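Local coordinates for protein oligogalacturonate lyase (Vibrio parahaemolyticus RIMD 2210633, PDB 3C5M) that probably cleaves oligogalacturonides, short fragments of pectin, by beta-elimination, and folds as a seven-bladed beta-propeller that binds manganese, at residues 122-127 and 141-146; 58-63 and 81-86; 88-93 and 134-139; 194-199 and 243-248. All blocks are in the same frame, centred on the assembly; numbering follows the deposited sequence.

Interaction 1: 122-127 and 141-146; sequences EEWKGY and GIEILK
Tyr127 and the ends of two isoleucines fit together on one face of the sheet: Ile144 CD1 sits 3.6 Å from Tyr127 CG, and Ile142 CD1 lies 3.4 Å from Tyr127 CD1, two methyl bumps against the base of one ring. With its CG anti to the backbone N (chi1 174°), the tyrosine runs alongside Ile142, pointing the same way, and slants across Ile144. Trp189 meets this ring edge-to-face. The strands belong to the first antiparallel hairpin of a four-stranded propeller blade, and Lys125 and Ile144 form a hydrogen-bonded pair, with both N-to-O distances, Lys125 N to Ile144 O and Ile144 N to Lys125 O, at 2.8 Å. Across the sheet from Tyr127, Gly126 presents no side chain to Glu143, whose side chain crosses that of Trp124 at about a right angle while its carboxylate plane lies only 14° from the indole plane. That carboxylate is held by Arg169 and Tyr118. Trp124 starts away from the partner strand, yet Leu145 CB comes over one indole face near the rim, 4.3 Å from Trp124 CZ3. The extended Lys146 chain passes Trp124 O to place its NZ 2.7 Å from Glu122 OE1, in a salt bridge that meets this oxygen nearly along its C-O axis.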
loop_
_atom_site.group_PDB
_atom_site.type_symbol
_atom_site.label_atom_id
_atom_site.label_comp_id
_atom_site.label_asym_id
_atom_site.label_seq_id
_atom_site.Cartn_x
_atom_site.Cartn_y
_atom_site.Cartn_z
ATOM N N GLU A 122 -2.154 25.576 -6.499
ATOM C CA GLU A 122 -0.823 26.182 -6.474
ATOM C C GLU A 122 -0.258 26.471 -5.080
ATOM O O GLU A 122 0.953 26.610 -4.915
ATOM C CB GLU A 122 -0.846 27.476 -7.300
ATOM C CG GLU A 122 -0.190 27.356 -8.669
ATOM C CD GLU A 122 1.309 27.660 -8.626
ATOM O OE1 GLU A 122 2.019 27.095 -7.758
ATOM O OE2 GLU A 122 1.771 28.467 -9.467
ATOM N N GLU A 123 -1.137 26.566 -4.089
ATOM C CA GLU A 123 -0.741 26.844 -2.710
ATOM C C GLU A 123 -0.263 25.597 -1.957
ATOM O O GLU A 123 0.498 25.695 -0.990
ATOM C CB GLU A 123 -1.921 27.461 -1.943
ATOM C CG GLU A 123 -2.255 28.902 -2.321
ATOM C CD GLU A 123 -1.265 29.900 -1.741
ATOM O OE1 GLU A 123 -1.383 31.106 -2.053
ATOM O OE2 GLU A 123 -0.374 29.475 -0.968
ATOM N N TRP A 124 -0.715 24.427 -2.399
ATOM C CA TRP A 124 -0.352 23.193 -1.727
ATOM C C TRP A 124 0.447 22.193 -2.554
ATOM O O TRP A 124 0.655 22.363 -3.757
ATOM C CB TRP A 124 -1.609 22.523 -1.171
ATOM C CG TRP A 124 -2.435 23.433 -0.313
ATOM C CD1 TRP A 124 -3.247 24.444 -0.739
ATOM C CD2 TRP A 124 -2.528 23.425 1.120
ATOM N NE1 TRP A 124 -3.845 25.064 0.338
ATOM C CE2 TRP A 124 -3.421 24.459 1.488
ATOM C CE3 TRP A 124 -1.947 22.646 2.127
ATOM C CZ2 TRP A 124 -3.745 24.734 2.814
ATOM C CZ3 TRP A 124 -2.268 22.918 3.456
ATOM C CH2 TRP A 124 -3.162 23.957 3.786
ATOM N N LYS A 125 0.907 21.147 -1.877
ATOM C CA LYS A 125 1.701 20.098 -2.502
ATOM C C LYS A 125 1.090 18.772 -2.077
ATOM O O LYS A 125 0.847 18.549 -0.897
ATOM C CB LYS A 125 3.145 20.193 -2.014
ATOM C CG LYS A 125 4.168 19.482 -2.880
ATOM C CD LYS A 125 4.407 20.234 -4.187
ATOM C CE LYS A 125 5.408 19.499 -5.089
ATOM N NZ LYS A 125 6.689 19.177 -4.378
ATOM N N GLY A 126 0.824 17.899 -3.041
ATOM C CA GLY A 126 0.233 16.611 -2.722
ATOM C C GLY A 126 1.226 15.709 -2.015
ATOM O O GLY A 126 2.389 15.646 -2.403
ATOM N N TYR A 127 0.769 15.000 -0.987
ATOM C CA TYR A 127 1.629 14.106 -0.214
ATOM C C TYR A 127 0.899 12.829 0.223
ATOM O O TYR A 127 -0.216 12.873 0.772
ATOM C CB TYR A 127 2.183 14.850 1.009
ATOM C CG TYR A 127 2.974 13.977 1.955
ATOM C CD1 TYR A 127 2.345 13.282 2.992
ATOM C CD2 TYR A 127 4.350 13.822 1.799
ATOM C CE1 TYR A 127 3.068 12.453 3.848
ATOM C CE2 TYR A 127 5.081 12.992 2.650
ATOM C CZ TYR A 127 4.432 12.311 3.668
ATOM O OH TYR A 127 5.148 11.467 4.485
ATOM N N GLY A 141 -7.141 12.290 1.184
ATOM C CA GLY A 141 -5.698 12.418 1.008
ATOM C C GLY A 141 -5.133 13.577 1.816
ATOM O O GLY A 141 -5.898 14.263 2.482
ATOM N N ILE A 142 -3.817 13.788 1.823
ATOM C CA ILE A 142 -3.303 14.941 2.558
ATOM C C ILE A 142 -2.424 15.816 1.648
ATOM O O ILE A 142 -1.967 15.374 0.585
ATOM C CB ILE A 142 -2.488 14.584 3.834
ATOM C CG1 ILE A 142 -1.014 14.487 3.505
ATOM C CG2 ILE A 142 -2.963 13.292 4.460
ATOM C CD1 ILE A 142 -0.147 14.795 4.700
ATOM N N GLU A 143 -2.225 17.073 2.040
ATOM C CA GLU A 143 -1.401 17.995 1.266
ATOM C C GLU A 143 -0.633 18.859 2.249
ATOM O O GLU A 143 -1.066 19.064 3.375
ATOM C CB GLU A 143 -2.255 18.869 0.338
ATOM C CG GLU A 143 -3.288 18.096 -0.490
ATOM C CD GLU A 143 -4.073 18.971 -1.494
ATOM O OE1 GLU A 143 -4.678 19.990 -1.078
ATOM O OE2 GLU A 143 -4.096 18.627 -2.699
ATOM N N ILE A 144 0.521 19.342 1.807
ATOM C CA ILE A 144 1.414 20.161 2.612
ATOM C C ILE A 144 1.544 21.538 1.986
ATOM O O ILE A 144 1.717 21.654 0.776
ATOM C CB ILE A 144 2.790 19.499 2.666
ATOM C CG1 ILE A 144 2.639 18.113 3.293
ATOM C CG2 ILE A 144 3.774 20.364 3.430
ATOM C CD1 ILE A 144 3.885 17.267 3.227
ATOM N N LEU A 145 1.457 22.588 2.793
ATOM C CA LEU A 145 1.573 23.935 2.246
ATOM C C LEU A 145 2.922 24.080 1.520
ATOM O O LEU A 145 3.974 23.894 2.125
ATOM C CB LEU A 145 1.465 24.952 3.374
ATOM C CG LEU A 145 0.711 26.234 3.032
ATOM C CD1 LEU A 145 0.816 27.142 4.232
ATOM C CD2 LEU A 145 1.289 26.918 1.788
ATOM N N LYS A 146 2.891 24.411 0.230
ATOM C CA LYS A 146 4.117 24.553 -0.555
ATOM C C LYS A 146 5.254 25.267 0.143
ATOM O O LYS A 146 6.387 24.806 0.102
ATOM C CB LYS A 146 3.846 25.262 -1.879
ATOM C CG LYS A 146 3.500 24.330 -3.008
ATOM C CD LYS A 146 3.577 25.060 -4.333
ATOM C CE LYS A 146 3.251 24.140 -5.492
ATOM N NZ LYS A 146 3.338 24.902 -6.761
#

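Interaction 2: 58-63 and 81-86; sequences GNRNYY and DNTFGG
Tyr62 OH donates to Asn82 O over 2.6 Å, lying in the carbonyl plane on a lone pair (C=O...donor angle 139°). The same hydroxyl accepts a weak bond from Gly86 N at 2.8 Å, so one phenol oxygen reaches two points of the curled segment 81-86. Asn82 shapes that curl from within: its OD1 takes Phe84 N at 3.1 Å and Gly85 N at 3.0 Å from opposite faces of the amide plane, the first making an Asx turn and the two together an Asx motif. Asp81 is directed toward 58-63, but its carboxylate is secured by Lys99, in a salt bridge, and Thr76. Packing spreads outward from the phenol. Thr83 CG2 lies over one face of the Tyr62 ring, 4.5 Å from CE2, and Phe95 and Tyr97 also meet this ring. Arg60 crosses Thr83 at about a right angle, its CG 3.4 Å from Thr83 OG1; the chain bends at chi2 and chi3, and its NE pairs with Asp55. Phe84 is stacked on His34 and touches Gln350, a manganese ligand, its side chain about 7 Å from the metal at nearest atoms. The arrangement is that of a propeller's interblade connection, fixing strand 61-66 to the loop before strand 87-88 beside the manganese site.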
loop_
_atom_site.group_PDB
_atom_site.type_symbol
_atom_site.label_atom_id
_atom_site.label_comp_id
_atom_site.label_asym_id
_atom_site.label_seq_id
_atom_site.Cartn_x
_atom_site.Cartn_y
_atom_site.Cartn_z
ATOM N N GLY A 58 8.430 2.191 -22.892
ATOM C CA GLY A 58 9.497 3.135 -22.615
ATOM C C GLY A 58 9.221 4.056 -21.447
ATOM O O GLY A 58 10.031 4.922 -21.121
ATOM N N ASN A 59 8.073 3.871 -20.813
ATOM C CA ASN A 59 7.706 4.692 -19.674
ATOM C C ASN A 59 7.036 3.851 -18.632
ATOM O O ASN A 59 6.342 2.888 -18.952
ATOM C CB ASN A 59 6.751 5.797 -20.100
ATOM C CG ASN A 59 7.473 6.997 -20.659
ATOM O OD1 ASN A 59 6.936 7.725 -21.492
ATOM N ND2 ASN A 59 8.700 7.220 -20.192
ATOM N N ARG A 60 7.252 4.213 -17.378
ATOM C CA ARG A 60 6.632 3.504 -16.279
ATOM C C ARG A 60 5.136 3.870 -16.369
ATOM O O ARG A 60 4.756 4.946 -15.929
ATOM C CB ARG A 60 7.255 4.007 -14.970
ATOM C CG ARG A 60 6.952 3.188 -13.724
ATOM C CD ARG A 60 7.552 1.791 -13.817
ATOM N NE ARG A 60 8.999 1.809 -14.079
ATOM C CZ ARG A 60 9.930 2.166 -13.198
ATOM N NH1 ARG A 60 9.582 2.545 -11.968
ATOM N NH2 ARG A 60 11.208 2.138 -13.549
ATOM N N ASN A 61 4.313 2.987 -16.955
ATOM C CA ASN A 61 2.854 3.184 -17.126
ATOM C C ASN A 61 2.001 2.063 -16.508
ATOM O O ASN A 61 2.530 1.045 -16.089
ATOM C CB ASN A 61 2.486 3.245 -18.609
ATOM C CG ASN A 61 3.142 4.401 -19.329
ATOM O OD1 ASN A 61 3.053 5.551 -18.880
ATOM N ND2 ASN A 61 3.796 4.108 -20.463
ATOM N N TYR A 62 0.680 2.236 -16.496
ATOM C CA TYR A 62 -0.236 1.241 -15.938
ATOM C C TYR A 62 -0.776 0.252 -16.956
ATOM O O TYR A 62 -1.139 0.617 -18.088
ATOM C CB TYR A 62 -1.431 1.927 -15.284
ATOM C CG TYR A 62 -1.179 2.398 -13.883
ATOM C CD1 TYR A 62 -1.122 1.494 -12.826
ATOM C CD2 TYR A 62 -1.000 3.740 -13.613
ATOM C CE1 TYR A 62 -0.897 1.920 -11.531
ATOM C CE2 TYR A 62 -0.777 4.176 -12.334
ATOM C CZ TYR A 62 -0.731 3.271 -11.291
ATOM O OH TYR A 62 -0.576 3.731 -10.002
ATOM N N TYR A 63 -0.856 -1.007 -16.550
ATOM C CA TYR A 63 -1.390 -2.037 -17.439
ATOM C C TYR A 63 -2.478 -2.814 -16.702
ATOM O O TYR A 63 -2.580 -2.740 -15.482
ATOM C CB TYR A 63 -0.261 -2.982 -17.884
ATOM C CG TYR A 63 0.735 -2.347 -18.855
ATOM C CD1 TYR A 63 0.626 -2.555 -20.233
ATOM C CD2 TYR A 63 1.748 -1.491 -18.394
ATOM C CE1 TYR A 63 1.498 -1.926 -21.129
ATOM C CE2 TYR A 63 2.621 -0.850 -19.279
ATOM C CZ TYR A 63 2.489 -1.072 -20.646
ATOM O OH TYR A 63 3.330 -0.424 -21.525
ATOM N N ASP A 81 3.425 9.212 -14.358
ATOM C CA ASP A 81 2.493 8.425 -13.578
ATOM C C ASP A 81 3.097 8.016 -12.260
ATOM O O ASP A 81 4.292 7.724 -12.183
ATOM C CB ASP A 81 2.097 7.138 -14.304
ATOM C CG ASP A 81 1.523 7.380 -15.677
ATOM O OD1 ASP A 81 1.259 8.553 -16.028
ATOM O OD2 ASP A 81 1.324 6.384 -16.418
ATOM N N ASN A 82 2.267 8.007 -11.222
ATOM C CA ASN A 82 2.693 7.544 -9.913
ATOM C C ASN A 82 2.192 6.112 -10.003
ATOM O O ASN A 82 1.001 5.833 -9.870
ATOM C CB ASN A 82 1.975 8.296 -8.817
ATOM C CG ASN A 82 2.292 7.754 -7.460
ATOM O OD1 ASN A 82 2.107 6.567 -7.184
ATOM N ND2 ASN A 82 2.788 8.616 -6.593
ATOM N N THR A 83 3.105 5.198 -10.260
ATOM C CA THR A 83 2.716 3.814 -10.451
ATOM C C THR A 83 2.443 3.000 -9.226
ATOM O O THR A 83 2.151 1.815 -9.346
ATOM C CB THR A 83 3.759 3.095 -11.320
ATOM O OG1 THR A 83 5.083 3.393 -10.838
ATOM C CG2 THR A 83 3.635 3.571 -12.760
ATOM N N PHE A 84 2.509 3.621 -8.052
ATOM C CA PHE A 84 2.261 2.894 -6.795
ATOM C C PHE A 84 0.883 3.095 -6.168
ATOM O O PHE A 84 0.287 2.137 -5.686
ATOM C CB PHE A 84 3.313 3.263 -5.748
ATOM C CG PHE A 84 4.690 2.839 -6.116
ATOM C CD1 PHE A 84 5.487 3.636 -6.928
ATOM C CD2 PHE A 84 5.176 1.615 -5.696
ATOM C CE1 PHE A 84 6.744 3.213 -7.320
ATOM C CE2 PHE A 84 6.427 1.186 -6.082
ATOM C CZ PHE A 84 7.214 1.986 -6.896
ATOM N N GLY A 85 0.401 4.337 -6.175
ATOM C CA GLY A 85 -0.879 4.644 -5.573
ATOM C C GLY A 85 -2.099 4.180 -6.338
ATOM O O GLY A 85 -3.179 4.119 -5.776
ATOM N N GLY A 86 -1.939 3.835 -7.608
ATOM C CA GLY A 86 -3.072 3.407 -8.411
ATOM C C GLY A 86 -3.927 2.317 -7.812
ATOM O O GLY A 86 -3.434 1.483 -7.048
#

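Interaction 3: 88-93 and 134-139; sequences ISTDER and SDCTKL
Thr90 reaches across to Ser134 and Cys136 and joins two successive blades of the beta-propeller: the loop between strands 87-88 and 94-99 of one, and the turn between strands 124-132 and 138-145 of the next. Its CB points at the opposite turn and stands 3.5 Å from Ser134 O. From CB the side chain forks. The methyl branch, CG2, is anti to the backbone N and remains 3.6 Å from Ser134 O, brushing past the carbonyl. The hydroxyl branch, set beside the backbone N (chi1 -55°), carries OG1 to the same oxygen: Thr90 OG1 donates to Ser134 O over 2.7 Å. The approach is off the plane of that carbonyl, with the donor tilted 32° from it and a C=O...donor angle of 146°. OG1 also rests 3.6 Å from Cys136 CB, the apolar neighbour of the bond. Ser134 is gripped at its other end as well, since its OG is hydrogen-bonded to Pro197 O, in the blade that follows. Cys136 occupies a left-handed backbone conformation in the turn and points its CB toward 88-93. Only a small surface is buried, most of it on Thr90 and Cys136. Beside them, Ser89 packs its CB 3.8 Å from Cys136 SG.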
loop_
_atom_site.group_PDB
_atom_site.type_symbol
_atom_site.label_atom_id
_atom_site.label_comp_id
_atom_site.label_asym_id
_atom_site.label_seq_id
_atom_site.Cartn_x
_atom_site.Cartn_y
_atom_site.Cartn_z
ATOM N N ILE A 88 -8.004 -0.006 -8.441
ATOM C CA ILE A 88 -9.227 -0.284 -9.196
ATOM C C ILE A 88 -10.466 0.111 -8.383
ATOM O O ILE A 88 -10.481 -0.024 -7.161
ATOM C CB ILE A 88 -9.283 -1.784 -9.592
ATOM C CG1 ILE A 88 -8.122 -2.096 -10.553
ATOM C CG2 ILE A 88 -10.601 -2.109 -10.239
ATOM C CD1 ILE A 88 -8.022 -3.543 -10.995
ATOM N N SER A 89 -11.483 0.635 -9.067
ATOM C CA SER A 89 -12.732 1.063 -8.431
ATOM C C SER A 89 -13.488 -0.140 -7.875
ATOM O O SER A 89 -13.185 -1.275 -8.222
ATOM C CB SER A 89 -13.616 1.778 -9.456
ATOM O OG SER A 89 -14.082 0.885 -10.469
ATOM N N THR A 90 -14.476 0.111 -7.023
ATOM C CA THR A 90 -15.262 -0.960 -6.435
ATOM C C THR A 90 -16.103 -1.648 -7.497
ATOM O O THR A 90 -16.249 -2.871 -7.480
ATOM C CB THR A 90 -16.187 -0.417 -5.339
ATOM O OG1 THR A 90 -15.405 0.291 -4.372
ATOM C CG2 THR A 90 -16.938 -1.543 -4.655
ATOM N N ASP A 91 -16.652 -0.856 -8.421
ATOM C CA ASP A 91 -17.484 -1.371 -9.517
ATOM C C ASP A 91 -16.608 -1.995 -10.587
ATOM O O ASP A 91 -17.099 -2.571 -11.544
ATOM C CB ASP A 91 -18.346 -0.244 -10.130
ATOM C CG ASP A 91 -17.513 0.895 -10.727
ATOM O OD1 ASP A 91 -16.646 1.455 -10.019
ATOM O OD2 ASP A 91 -17.743 1.246 -11.904
ATOM N N GLU A 92 -15.300 -1.858 -10.415
ATOM C CA GLU A 92 -14.330 -2.424 -11.343
ATOM C C GLU A 92 -14.503 -1.939 -12.772
ATOM O O GLU A 92 -14.157 -2.636 -13.715
ATOM C CB GLU A 92 -14.392 -3.959 -11.295
ATOM C CG GLU A 92 -14.394 -4.464 -9.868
ATOM C CD GLU A 92 -14.045 -5.918 -9.726
ATOM O OE1 GLU A 92 -14.339 -6.698 -10.662
ATOM O OE2 GLU A 92 -13.496 -6.278 -8.658
ATOM N N ARG A 93 -15.018 -0.729 -12.934
ATOM C CA ARG A 93 -15.203 -0.188 -14.264
ATOM C C ARG A 93 -14.181 0.905 -14.537
ATOM O O ARG A 93 -14.180 1.533 -15.596
ATOM C CB ARG A 93 -16.619 0.354 -14.418
ATOM C CG ARG A 93 -17.690 -0.716 -14.250
ATOM C CD ARG A 93 -19.009 -0.215 -14.772
ATOM N NE ARG A 93 -18.913 0.062 -16.204
ATOM C CZ ARG A 93 -19.743 0.852 -16.874
ATOM N NH1 ARG A 93 -20.743 1.455 -16.241
ATOM N NH2 ARG A 93 -19.571 1.035 -18.177
ATOM N N SER A 134 -15.279 2.901 0.448
ATOM C CA SER A 134 -15.849 1.679 -0.105
ATOM C C SER A 134 -16.800 1.855 -1.280
ATOM O O SER A 134 -16.748 1.072 -2.225
ATOM C CB SER A 134 -16.512 0.866 0.992
ATOM O OG SER A 134 -15.539 0.040 1.611
ATOM N N ASP A 135 -17.656 2.874 -1.227
ATOM C CA ASP A 135 -18.593 3.120 -2.317
ATOM C C ASP A 135 -17.881 3.726 -3.516
ATOM O O ASP A 135 -18.430 3.782 -4.617
ATOM C CB ASP A 135 -19.717 4.053 -1.872
ATOM C CG ASP A 135 -20.688 3.382 -0.926
ATOM O OD1 ASP A 135 -20.954 2.171 -1.108
ATOM O OD2 ASP A 135 -21.199 4.069 -0.009
ATOM N N CYS A 136 -16.661 4.204 -3.297
ATOM C CA CYS A 136 -15.865 4.782 -4.372
ATOM C C CYS A 136 -16.510 6.043 -4.947
ATOM O O CYS A 136 -16.589 6.210 -6.164
ATOM C CB CYS A 136 -15.680 3.738 -5.473
ATOM S SG CYS A 136 -14.067 3.784 -6.202
ATOM N N THR A 137 -16.953 6.930 -4.059
ATOM C CA THR A 137 -17.607 8.172 -4.462
ATOM C C THR A 137 -16.826 9.362 -3.932
ATOM O O THR A 137 -17.012 10.497 -4.376
ATOM C CB THR A 137 -19.034 8.251 -3.892
ATOM O OG1 THR A 137 -18.970 8.332 -2.463
ATOM C CG2 THR A 137 -19.827 7.010 -4.273
ATOM N N LYS A 138 -15.962 9.086 -2.966
ATOM C CA LYS A 138 -15.138 10.102 -2.342
ATOM C C LYS A 138 -13.707 9.599 -2.187
ATOM O O LYS A 138 -13.461 8.403 -2.006
ATOM C CB LYS A 138 -15.704 10.456 -0.960
ATOM C CG LYS A 138 -17.005 11.237 -0.994
ATOM C CD LYS A 138 -17.635 11.384 0.385
ATOM C CE LYS A 138 -18.224 10.060 0.873
ATOM N NZ LYS A 138 -18.903 10.199 2.202
ATOM N N LEU A 139 -12.763 10.526 -2.254
ATOM C CA LEU A 139 -11.346 10.203 -2.097
ATOM C C LEU A 139 -10.756 11.030 -0.972
ATOM O O LEU A 139 -11.056 12.202 -0.851
ATOM C CB LEU A 139 -10.595 10.506 -3.391
ATOM C CG LEU A 139 -10.829 9.478 -4.494
ATOM C CD1 LEU A 139 -10.156 9.926 -5.773
ATOM C CD2 LEU A 139 -10.292 8.149 -4.043
#

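Interaction 4: 194-199 and 243-248; sequences IYRPFD and EFWIPD
Trp245, the residue most covered here, lays one face of its indole against Arg196 and Pro197 and turns its N-H edge to Ile194. Arg196 CG stands over the six-membered ring, 3.4 Å from its centroid, a CH-pi contact; Pro197 CD covers the five-membered ring in the same way, 3.3 Å from Trp245 CG. Ile194 borders the pyrrole side, with its CB 3.7 Å from Trp245 CD1. In this way the strand ends 194-196 and 243-245, which lead the four-stranded sheets of adjacent propeller blades, are wedged together without pairing, their axes 8.1 Å apart. The indole nitrogen is satisfied by Ile194 O: NE1 donates over 3.1 Å, with the oxygen close to the ring plane but the donor well above the carbonyl plane. Pro197 pushes on past the indole, its CB 3.1 Å from Pro247 O and its CG near Ile246 O. Farther out, one water takes a bond from Arg196 NH2 and gives one to Asp248 O, while Phe198 CD1 packs 3.7 Å from that same Asp248 O.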
loop_
_atom_site.group_PDB
_atom_site.type_symbol
_atom_site.label_atom_id
_atom_site.label_comp_id
_atom_site.label_asym_id
_atom_site.label_seq_id
_atom_site.Cartn_x
_atom_site.Cartn_y
_atom_site.Cartn_z
ATOM N N ILE A 194 -6.465 7.212 5.453
ATOM C CA ILE A 194 -7.153 6.002 5.037
ATOM C C ILE A 194 -8.577 5.914 5.538
ATOM O O ILE A 194 -8.835 5.919 6.744
ATOM C CB ILE A 194 -6.394 4.741 5.516
ATOM C CG1 ILE A 194 -5.723 5.033 6.858
ATOM C CG2 ILE A 194 -5.367 4.305 4.465
ATOM C CD1 ILE A 194 -5.002 3.851 7.454
ATOM N N TYR A 195 -9.500 5.833 4.590
ATOM C CA TYR A 195 -10.919 5.703 4.889
ATOM C C TYR A 195 -11.136 4.353 5.555
ATOM O O TYR A 195 -10.520 3.362 5.169
ATOM C CB TYR A 195 -11.731 5.738 3.592
ATOM C CG TYR A 195 -12.500 7.008 3.355
ATOM C CD1 TYR A 195 -12.261 7.789 2.222
ATOM C CD2 TYR A 195 -13.486 7.421 4.251
ATOM C CE1 TYR A 195 -12.986 8.958 1.981
ATOM C CE2 TYR A 195 -14.218 8.578 4.025
ATOM C CZ TYR A 195 -13.964 9.346 2.887
ATOM O OH TYR A 195 -14.683 10.497 2.668
ATOM N N ARG A 196 -12.015 4.313 6.548
ATOM C CA ARG A 196 -12.324 3.068 7.240
ATOM C C ARG A 196 -13.143 2.295 6.216
ATOM O O ARG A 196 -14.163 2.784 5.762
ATOM C CB ARG A 196 -13.159 3.382 8.475
ATOM C CG ARG A 196 -12.982 2.451 9.641
ATOM C CD ARG A 196 -13.931 1.301 9.576
ATOM N NE ARG A 196 -14.511 1.035 10.889
ATOM C CZ ARG A 196 -15.408 0.085 11.118
ATOM N NH1 ARG A 196 -15.894 -0.101 12.332
ATOM N NH2 ARG A 196 -15.826 -0.682 10.122
ATOM N N PRO A 197 -12.700 1.089 5.826
ATOM C CA PRO A 197 -13.412 0.275 4.841
ATOM C C PRO A 197 -14.901 0.565 4.655
ATOM O O PRO A 197 -15.252 1.432 3.856
ATOM C CB PRO A 197 -13.114 -1.138 5.299
ATOM C CG PRO A 197 -11.662 -1.008 5.647
ATOM C CD PRO A 197 -11.613 0.302 6.434
ATOM N N PHE A 198 -15.797 -0.110 5.354
ATOM C CA PHE A 198 -17.201 0.203 5.095
ATOM C C PHE A 198 -17.814 1.148 6.107
ATOM O O PHE A 198 -18.808 0.829 6.758
ATOM C CB PHE A 198 -18.011 -1.075 5.012
ATOM C CG PHE A 198 -17.542 -2.004 3.943
ATOM C CD1 PHE A 198 -16.436 -2.816 4.146
ATOM C CD2 PHE A 198 -18.202 -2.062 2.724
ATOM C CE1 PHE A 198 -15.999 -3.676 3.142
ATOM C CE2 PHE A 198 -17.775 -2.913 1.721
ATOM C CZ PHE A 198 -16.673 -3.722 1.926
ATOM N N ASP A 199 -17.221 2.333 6.203
ATOM C CA ASP A 199 -17.660 3.335 7.148
ATOM C C ASP A 199 -17.054 4.699 6.833
ATOM O O ASP A 199 -16.045 5.080 7.414
ATOM C CB ASP A 199 -17.263 2.881 8.555
ATOM C CG ASP A 199 -17.512 3.939 9.606
ATOM O OD1 ASP A 199 -18.434 4.765 9.432
ATOM O OD2 ASP A 199 -16.785 3.932 10.618
ATOM N N GLU A 243 0.496 0.474 10.363
ATOM C CA GLU A 243 -0.958 0.429 10.518
ATOM C C GLU A 243 -1.690 0.299 9.179
ATOM O O GLU A 243 -1.256 0.826 8.149
ATOM C CB GLU A 243 -1.462 1.681 11.254
ATOM C CG GLU A 243 -1.533 2.947 10.397
ATOM C CD GLU A 243 -0.226 3.735 10.368
ATOM O OE1 GLU A 243 0.858 3.133 10.518
ATOM O OE2 GLU A 243 -0.288 4.968 10.177
ATOM N N PHE A 244 -2.806 -0.409 9.204
ATOM C CA PHE A 244 -3.599 -0.584 8.005
ATOM C C PHE A 244 -4.980 -1.150 8.363
ATOM O O PHE A 244 -5.114 -1.990 9.249
ATOM C CB PHE A 244 -2.867 -1.508 7.020
ATOM C CG PHE A 244 -2.834 -2.950 7.441
ATOM C CD1 PHE A 244 -3.841 -3.824 7.041
ATOM C CD2 PHE A 244 -1.806 -3.433 8.247
ATOM C CE1 PHE A 244 -3.826 -5.156 7.435
ATOM C CE2 PHE A 244 -1.781 -4.768 8.653
ATOM C CZ PHE A 244 -2.787 -5.633 8.246
ATOM N N TRP A 245 -6.006 -0.657 7.685
ATOM C CA TRP A 245 -7.358 -1.112 7.917
ATOM C C TRP A 245 -7.470 -2.518 7.380
ATOM O O TRP A 245 -6.917 -2.829 6.328
ATOM C CB TRP A 245 -8.359 -0.226 7.172
ATOM C CG TRP A 245 -8.687 1.058 7.846
ATOM C CD1 TRP A 245 -8.532 2.316 7.340
ATOM C CD2 TRP A 245 -9.236 1.215 9.153
ATOM N NE1 TRP A 245 -8.949 3.248 8.253
ATOM C CE2 TRP A 245 -9.386 2.601 9.381
ATOM C CE3 TRP A 245 -9.616 0.321 10.159
ATOM C CZ2 TRP A 245 -9.903 3.115 10.579
ATOM C CZ3 TRP A 245 -10.129 0.832 11.349
ATOM C CH2 TRP A 245 -10.266 2.215 11.547
ATOM N N ILE A 246 -8.162 -3.383 8.105
ATOM C CA ILE A 246 -8.366 -4.726 7.607
ATOM C C ILE A 246 -9.489 -4.540 6.589
ATOM O O ILE A 246 -10.476 -3.883 6.873
ATOM C CB ILE A 246 -8.799 -5.653 8.718
ATOM C CG1 ILE A 246 -7.664 -5.771 9.735
ATOM C CG2 ILE A 246 -9.184 -7.008 8.143
ATOM C CD1 ILE A 246 -7.963 -6.702 10.860
ATOM N N PRO A 247 -9.335 -5.096 5.380
ATOM C CA PRO A 247 -10.317 -4.996 4.293
ATOM C C PRO A 247 -11.809 -4.904 4.679
ATOM O O PRO A 247 -12.514 -4.022 4.198
ATOM C CB PRO A 247 -9.997 -6.226 3.448
ATOM C CG PRO A 247 -8.510 -6.266 3.529
ATOM C CD PRO A 247 -8.249 -6.026 5.010
ATOM N N ASP A 248 -12.287 -5.804 5.533
ATOM C CA ASP A 248 -13.685 -5.777 5.927
ATOM C C ASP A 248 -14.002 -4.623 6.891
ATOM O O ASP A 248 -15.164 -4.385 7.223
ATOM C CB ASP A 248 -14.098 -7.125 6.546
ATOM C CG ASP A 248 -13.450 -7.381 7.901
ATOM O OD1 ASP A 248 -12.634 -6.534 8.338
ATOM O OD2 ASP A 248 -13.754 -8.432 8.529
HETATM O O HOH W 1 -16.579 -3.139 9.713
#

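How the interactions relate
From the N terminus, interaction 2 comes first: 81-86 folds back on 58-63, closing a loop of 17 residues that takes in strand 71-74 and leads to the next blade. Interaction 3 opens just after it, at 88-93, and before it closes at 134-139 interaction 1 has opened at 122-127; interaction 1 then closes at 141-146, so these two cross, sharing strand 138-145. Interaction 1 stays within one blade, whereas interaction 3 bridges two. Interaction 4 follows in series and joins the next pair of blades. Interactions 3 and 4 touch through Ser134 and Pro197, their centres about 14 Å apart, so four consecutive blades are linked in a chain of contacts.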